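Local coordinates for protein Csc2 (Thermofilum pendens, PDB 4TXD) that probably binds CRISPR RNA as the Cas7-family subunit of a type I-D CRISPR immune system, and carries a bound zinc ion, at residues Arg122-Gln126 and Glu127-Lys131; Pro90-Pro94 and Gln95-Ala99. One frame throughout, in Å; residues are numbered along the deposited sequence. Where two conformers were deposited one is given.

Interaction 1 of 2, residues Arg122-Gln126 and Glu127-Lys131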
loop_
_atom_site.group_PDB
_atom_site.type_symbol
_atom_site.label_atom_id
_atom_site.label_comp_id
_atom_site.label_asym_id
_atom_site.label_seq_id
_atom_site.Cartn_x
_atom_site.Cartn_y
_atom_site.Cartn_z
ATOM N N ARG A 122 -16.990 13.395 -18.236
ATOM C CA ARG A 122 -17.896 12.533 -18.951
ATOM C C ARG A 122 -17.208 11.222 -19.241
ATOM O O ARG A 122 -17.831 10.224 -19.187
ATOM C CB ARG A 122 -18.487 13.148 -20.209
ATOM C CG ARG A 122 -19.684 12.357 -20.729
ATOM C CD ARG A 122 -19.708 12.380 -22.214
ATOM N NE ARG A 122 -20.534 11.402 -22.903
ATOM C CZ ARG A 122 -21.825 11.217 -22.733
ATOM N NH1 ARG A 122 -22.493 11.887 -21.828
ATOM N NH2 ARG A 122 -22.432 10.334 -23.471
ATOM N N TRP A 123 -15.921 11.242 -19.531
ATOM C CA TRP A 123 -15.190 10.004 -19.718
ATOM C C TRP A 123 -15.346 9.101 -18.517
ATOM O O TRP A 123 -15.647 7.966 -18.656
ATOM C CB TRP A 123 -13.715 10.215 -20.015
ATOM C CG TRP A 123 -12.970 8.958 -20.227
ATOM C CD1 TRP A 123 -12.726 8.356 -21.397
ATOM C CD2 TRP A 123 -12.357 8.151 -19.230
ATOM N NE1 TRP A 123 -12.012 7.225 -21.207
ATOM C CE2 TRP A 123 -11.764 7.081 -19.875
ATOM C CE3 TRP A 123 -12.236 8.247 -17.854
ATOM C CZ2 TRP A 123 -11.082 6.104 -19.201
ATOM C CZ3 TRP A 123 -11.543 7.274 -17.188
ATOM C CH2 TRP A 123 -10.988 6.221 -17.856
ATOM N N LEU A 124 -15.148 9.641 -17.336
ATOM C CA LEU A 124 -15.231 8.851 -16.136
ATOM C C LEU A 124 -16.625 8.338 -15.904
ATOM O O LEU A 124 -16.804 7.209 -15.533
ATOM C CB LEU A 124 -14.773 9.641 -14.924
ATOM C CG LEU A 124 -14.717 8.887 -13.602
ATOM C CD1 LEU A 124 -13.471 8.072 -13.490
ATOM C CD2 LEU A 124 -14.904 9.749 -12.378
ATOM N N VAL A 125 -17.602 9.185 -16.111
ATOM C CA VAL A 125 -18.958 8.800 -15.872
ATOM C C VAL A 125 -19.385 7.727 -16.859
ATOM O O VAL A 125 -20.002 6.784 -16.481
ATOM C CB VAL A 125 -19.897 9.998 -15.911
ATOM C CG1 VAL A 125 -21.335 9.576 -15.910
ATOM C CG2 VAL A 125 -19.645 10.875 -14.733
ATOM N N GLN A 126 -19.053 7.899 -18.117
ATOM C CA GLN A 126 -19.519 7.003 -19.136
ATOM C C GLN A 126 -18.660 5.774 -19.277
ATOM O O GLN A 126 -19.160 4.691 -19.311
ATOM C CB GLN A 126 -19.666 7.708 -20.478
ATOM C CG GLN A 126 -20.735 8.759 -20.509
ATOM C CD GLN A 126 -22.131 8.211 -20.311
ATOM O OE1 GLN A 126 -22.472 7.223 -20.865
ATOM N NE2 GLN A 126 -22.920 8.863 -19.492
ATOM N N GLU A 127 -17.362 5.962 -19.347
ATOM C CA GLU A 127 -16.464 4.867 -19.590
ATOM C C GLU A 127 -16.076 4.046 -18.360
ATOM O O GLU A 127 -15.601 2.951 -18.483
ATOM C CB GLU A 127 -15.242 5.351 -20.331
ATOM C CG GLU A 127 -15.533 6.078 -21.621
ATOM C CD GLU A 127 -16.435 5.310 -22.547
ATOM O OE1 GLU A 127 -16.244 4.106 -22.683
ATOM O OE2 GLU A 127 -17.325 5.927 -23.136
ATOM N N VAL A 128 -16.309 4.570 -17.180
ATOM C CA VAL A 128 -15.958 3.882 -15.964
ATOM C C VAL A 128 -17.169 3.611 -15.121
ATOM O O VAL A 128 -17.524 2.491 -14.932
ATOM C CB VAL A 128 -14.895 4.673 -15.169
ATOM C CG1 VAL A 128 -14.760 4.210 -13.732
ATOM C CG2 VAL A 128 -13.572 4.578 -15.882
ATOM N N ILE A 129 -17.786 4.644 -14.607
ATOM C CA ILE A 129 -18.932 4.478 -13.759
ATOM C C ILE A 129 -20.094 3.786 -14.451
ATOM O O ILE A 129 -20.743 2.966 -13.877
ATOM C CB ILE A 129 -19.371 5.810 -13.202
ATOM C CG1 ILE A 129 -18.233 6.401 -12.416
ATOM C CG2 ILE A 129 -20.590 5.668 -12.341
ATOM C CD1 ILE A 129 -18.618 7.611 -11.642
ATOM N N GLY A 130 -20.331 4.128 -15.699
ATOM C CA GLY A 130 -21.362 3.473 -16.460
ATOM C C GLY A 130 -21.089 2.002 -16.666
ATOM O O GLY A 130 -21.966 1.199 -16.578
ATOM N N LYS A 131 -19.845 1.680 -16.935
ATOM C CA LYS A 131 -19.437 0.319 -17.097
ATOM C C LYS A 131 -19.612 -0.486 -15.821
ATOM O O LYS A 131 -19.993 -1.609 -15.859
ATOM C CB LYS A 131 -18.020 0.255 -17.578
ATOM C CG LYS A 131 -17.504 -1.149 -17.666
ATOM C CD LYS A 131 -16.460 -1.277 -18.744
ATOM C CE LYS A 131 -15.784 -2.635 -18.716
ATOM N NZ LYS A 131 -14.333 -2.564 -19.023
#

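Interaction 2 of 2, residues Pro90-Pro94 and Gln95-Ala99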
loop_
_atom_site.group_PDB
_atom_site.type_symbol
_atom_site.label_atom_id
_atom_site.label_comp_id
_atom_site.label_asym_id
_atom_site.label_seq_id
_atom_site.Cartn_x
_atom_site.Cartn_y
_atom_site.Cartn_z
ATOM N N PRO A 90 10.664 0.177 17.658
ATOM C CA PRO A 90 9.322 0.427 17.122
ATOM C C PRO A 90 9.111 -0.280 15.794
ATOM O O PRO A 90 10.044 -0.455 15.005
ATOM C CB PRO A 90 9.282 1.953 16.920
ATOM C CG PRO A 90 10.421 2.491 17.671
ATOM C CD PRO A 90 11.436 1.409 17.876
ATOM N N VAL A 91 7.870 -0.667 15.547
ATOM C CA VAL A 91 7.524 -1.345 14.306
ATOM C C VAL A 91 6.174 -0.842 13.812
ATOM O O VAL A 91 5.274 -0.536 14.611
ATOM C CB VAL A 91 7.501 -2.883 14.501
ATOM C CG1 VAL A 91 6.499 -3.262 15.572
ATOM C CG2 VAL A 91 7.184 -3.602 13.195
ATOM N N ILE A 92 6.052 -0.705 12.500
ATOM C CA ILE A 92 4.781 -0.372 11.882
ATOM C C ILE A 92 4.231 -1.654 11.284
ATOM O O ILE A 92 4.755 -2.157 10.293
ATOM C CB ILE A 92 4.932 0.715 10.792
ATOM C CG1 ILE A 92 5.675 1.931 11.347
ATOM C CG2 ILE A 92 3.559 1.117 10.245
ATOM C CD1 ILE A 92 6.039 2.967 10.280
ATOM N N GLN A 93 3.181 -2.201 11.885
ATOM C CA GLN A 93 2.631 -3.486 11.456
ATOM C C GLN A 93 2.010 -3.390 10.050
ATOM O O GLN A 93 1.560 -2.313 9.629
ATOM C CB GLN A 93 1.590 -3.989 12.474
ATOM C CG GLN A 93 2.191 -4.527 13.794
ATOM C CD GLN A 93 1.334 -5.637 14.432
ATOM O OE1 GLN A 93 0.240 -5.392 14.949
ATOM N NE2 GLN A 93 1.841 -6.863 14.394
ATOM N N PRO A 94 1.992 -4.510 9.318
ATOM C CA PRO A 94 1.454 -4.559 7.950
ATOM C C PRO A 94 0.063 -3.932 7.794
ATOM O O PRO A 94 -0.154 -3.205 6.826
ATOM C CB PRO A 94 1.408 -6.063 7.650
ATOM C CG PRO A 94 2.535 -6.622 8.445
ATOM C CD PRO A 94 2.543 -5.821 9.731
ATOM N N GLN A 95 -0.867 -4.177 8.711
ATOM C CA GLN A 95 -2.204 -3.616 8.509
ATOM C C GLN A 95 -2.239 -2.090 8.705
ATOM O O GLN A 95 -3.126 -1.421 8.182
ATOM C CB GLN A 95 -3.225 -4.304 9.415
ATOM C CG GLN A 95 -3.541 -5.746 8.994
ATOM C CD GLN A 95 -3.938 -5.880 7.521
ATOM O OE1 GLN A 95 -4.928 -5.301 7.070
ATOM N NE2 GLN A 95 -3.161 -6.651 6.771
ATOM N N LYS A 96 -1.274 -1.522 9.425
ATOM C CA LYS A 96 -1.162 -0.060 9.465
ATOM C C LYS A 96 -0.629 0.483 8.136
ATOM O O LYS A 96 -1.110 1.505 7.645
ATOM C CB LYS A 96 -0.265 0.415 10.615
ATOM C CG LYS A 96 -0.736 -0.054 11.974
ATOM C CD LYS A 96 0.027 0.633 13.109
ATOM C CE LYS A 96 -0.450 0.088 14.459
ATOM N NZ LYS A 96 0.233 0.762 15.582
ATOM N N LEU A 97 0.376 -0.192 7.575
ATOM C CA LEU A 97 0.919 0.185 6.275
ATOM C C LEU A 97 -0.170 0.112 5.193
ATOM O O LEU A 97 -0.312 1.033 4.369
ATOM C CB LEU A 97 2.105 -0.713 5.905
ATOM C CG LEU A 97 3.359 -0.471 6.753
ATOM C CD1 LEU A 97 4.378 -1.543 6.484
ATOM C CD2 LEU A 97 3.962 0.914 6.456
ATOM N N MET A 98 -0.947 -0.968 5.209
ATOM C CA MET A 98 -2.096 -1.091 4.315
ATOM C C MET A 98 -3.050 0.078 4.454
ATOM O O MET A 98 -3.441 0.686 3.458
ATOM C CB MET A 98 -2.886 -2.384 4.593
ATOM C CG MET A 98 -2.221 -3.636 4.116
ATOM S SD MET A 98 -2.541 -3.932 2.374
ATOM C CE MET A 98 -4.253 -4.380 2.387
ATOM N N ALA A 99 -3.457 0.353 5.685
ATOM C CA ALA A 99 -4.457 1.371 5.943
ATOM C C ALA A 99 -3.986 2.722 5.418
ATOM O O ALA A 99 -4.742 3.402 4.719
ATOM C CB ALA A 99 -4.770 1.457 7.418
HETATM O O HOH W 1 2.599 -1.049 14.840
#

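Interaction 1 of 2, residues Arg122-Gln126 and Glu127-Lys131
A widened pi-type turn in helix 118-134 brings Trp123 and Leu124 against Glu127, Val128 and Ile129. Trp123 swings CG anti to its backbone N (chi1 -179°), which lays the indole beside the following turn. Glu127 meets one face of this ring. Its CB sits 3.9 Å from the centroid of the five-membered ring, a CH-pi contact, and its CG reaches Trp123 CD1 at 3.6 Å. CB and CG do the touching; the carboxylate plane beyond them is turned about 45° from the indole plane. At the benzene end, Val128 CG2 lies 3.6 Å from Trp123 CZ3. Next to it, Leu124 CD1 packs on Val128 CB at 4.0 Å. With an alanine in place of Trp123, the Glu127 methylenes and Val128 CG2 would probably lose their cover, and Lys345 its cation-pi partner.

The backbone changes its hydrogen-bond pattern here. Glu127 N bonds to Trp123 O at 2.7 Å, four residues back. Leu124 O is gripped twice. Val128 N, four residues on, approaches it from above the carbonyl plane, and Ile129 N, five residues on, makes a straighter bond of 2.9 Å (169° at the hydrogen). Gly130 N then reaches Val125 O at 2.8 Å, again five residues back. Outside the two segments, Leu124 and Val128 both rest on Trp348 of helix 343-365, and Lys131 NZ forms a salt bridge to Glu356. A shared carbonyl followed by five-residue bonds is characteristic of a pi bulge within an alpha helix.

Interaction 2 of 2, residues Pro90-Pro94 and Gln95-Ala99
Ile92 directs CG2 beside its own carbonyl carbon, with CG1 next to the backbone N (chi1 -52°). Leu97 sets CG beside its backbone N as well (chi1 -70°). These torsions carry the two side chains together at about a right angle. Ile92 CG2 meets Leu97 CD2 at 3.8 Å and lies equally near Leu97 CG. The same methyl also faces Lys96 CB, at 3.9 Å. One branched methyl from the end of the strand therefore packs against the first turn of the helix.

Gln93 occupies the N-cap position between the two elements. Its carbonyl O accepts from Leu97 N at 3.2 Å, in the carbonyl plane and fairly straight (163° at the hydrogen). Lys96 N adds a weak bond to the same oxygen. Pro94 follows in the first turn. It has no N-H to offer, and a helix needs none there. Its carbonyl takes Met98 N at 2.9 Å, which continues the four-residue spacing begun at Gln93 O.

Lys96 runs extended beyond CG, back along the strand end. Its NZ donates to a water at 3.1 Å, and Gln93 N donates to that water at 3.2 Å. Val91 O lies 2.7 Å from the same water. The buried ammonium is also hydrogen-bonded to Gly273 O, Asn76 OD1 and Arg68 O, so neutral carbonyl and amide oxygens from several parts of the fold probably stand in for solvent around it.

The junction links strand 85-92 to helix 94-115. Strands 77-82 and 197-204 flank strand 85-92 in the antiparallel sheet. Leu97 packs on Phe199 of strand 197-204, and Ile92 reaches Phe241 of strand 240-247.

The two contacts are in series along the chain. Interaction 2 starts helix 94-115 at the end of a sheet strand, and interaction 1 lies in the next helix, 118-134. Their centres are about 34 Å apart and their nearest atoms about 21 Å, so they do not touch. Interaction 2 is nearer the middle of the molecule, about 10 Å from the chain centre against about 26 Å for interaction 1. Neither takes part in the zinc site of Cys146, Asp165, Cys168 and Cys171. The side chain of Val128 is about 10 Å from the metal and that of Met98 about 13 Å.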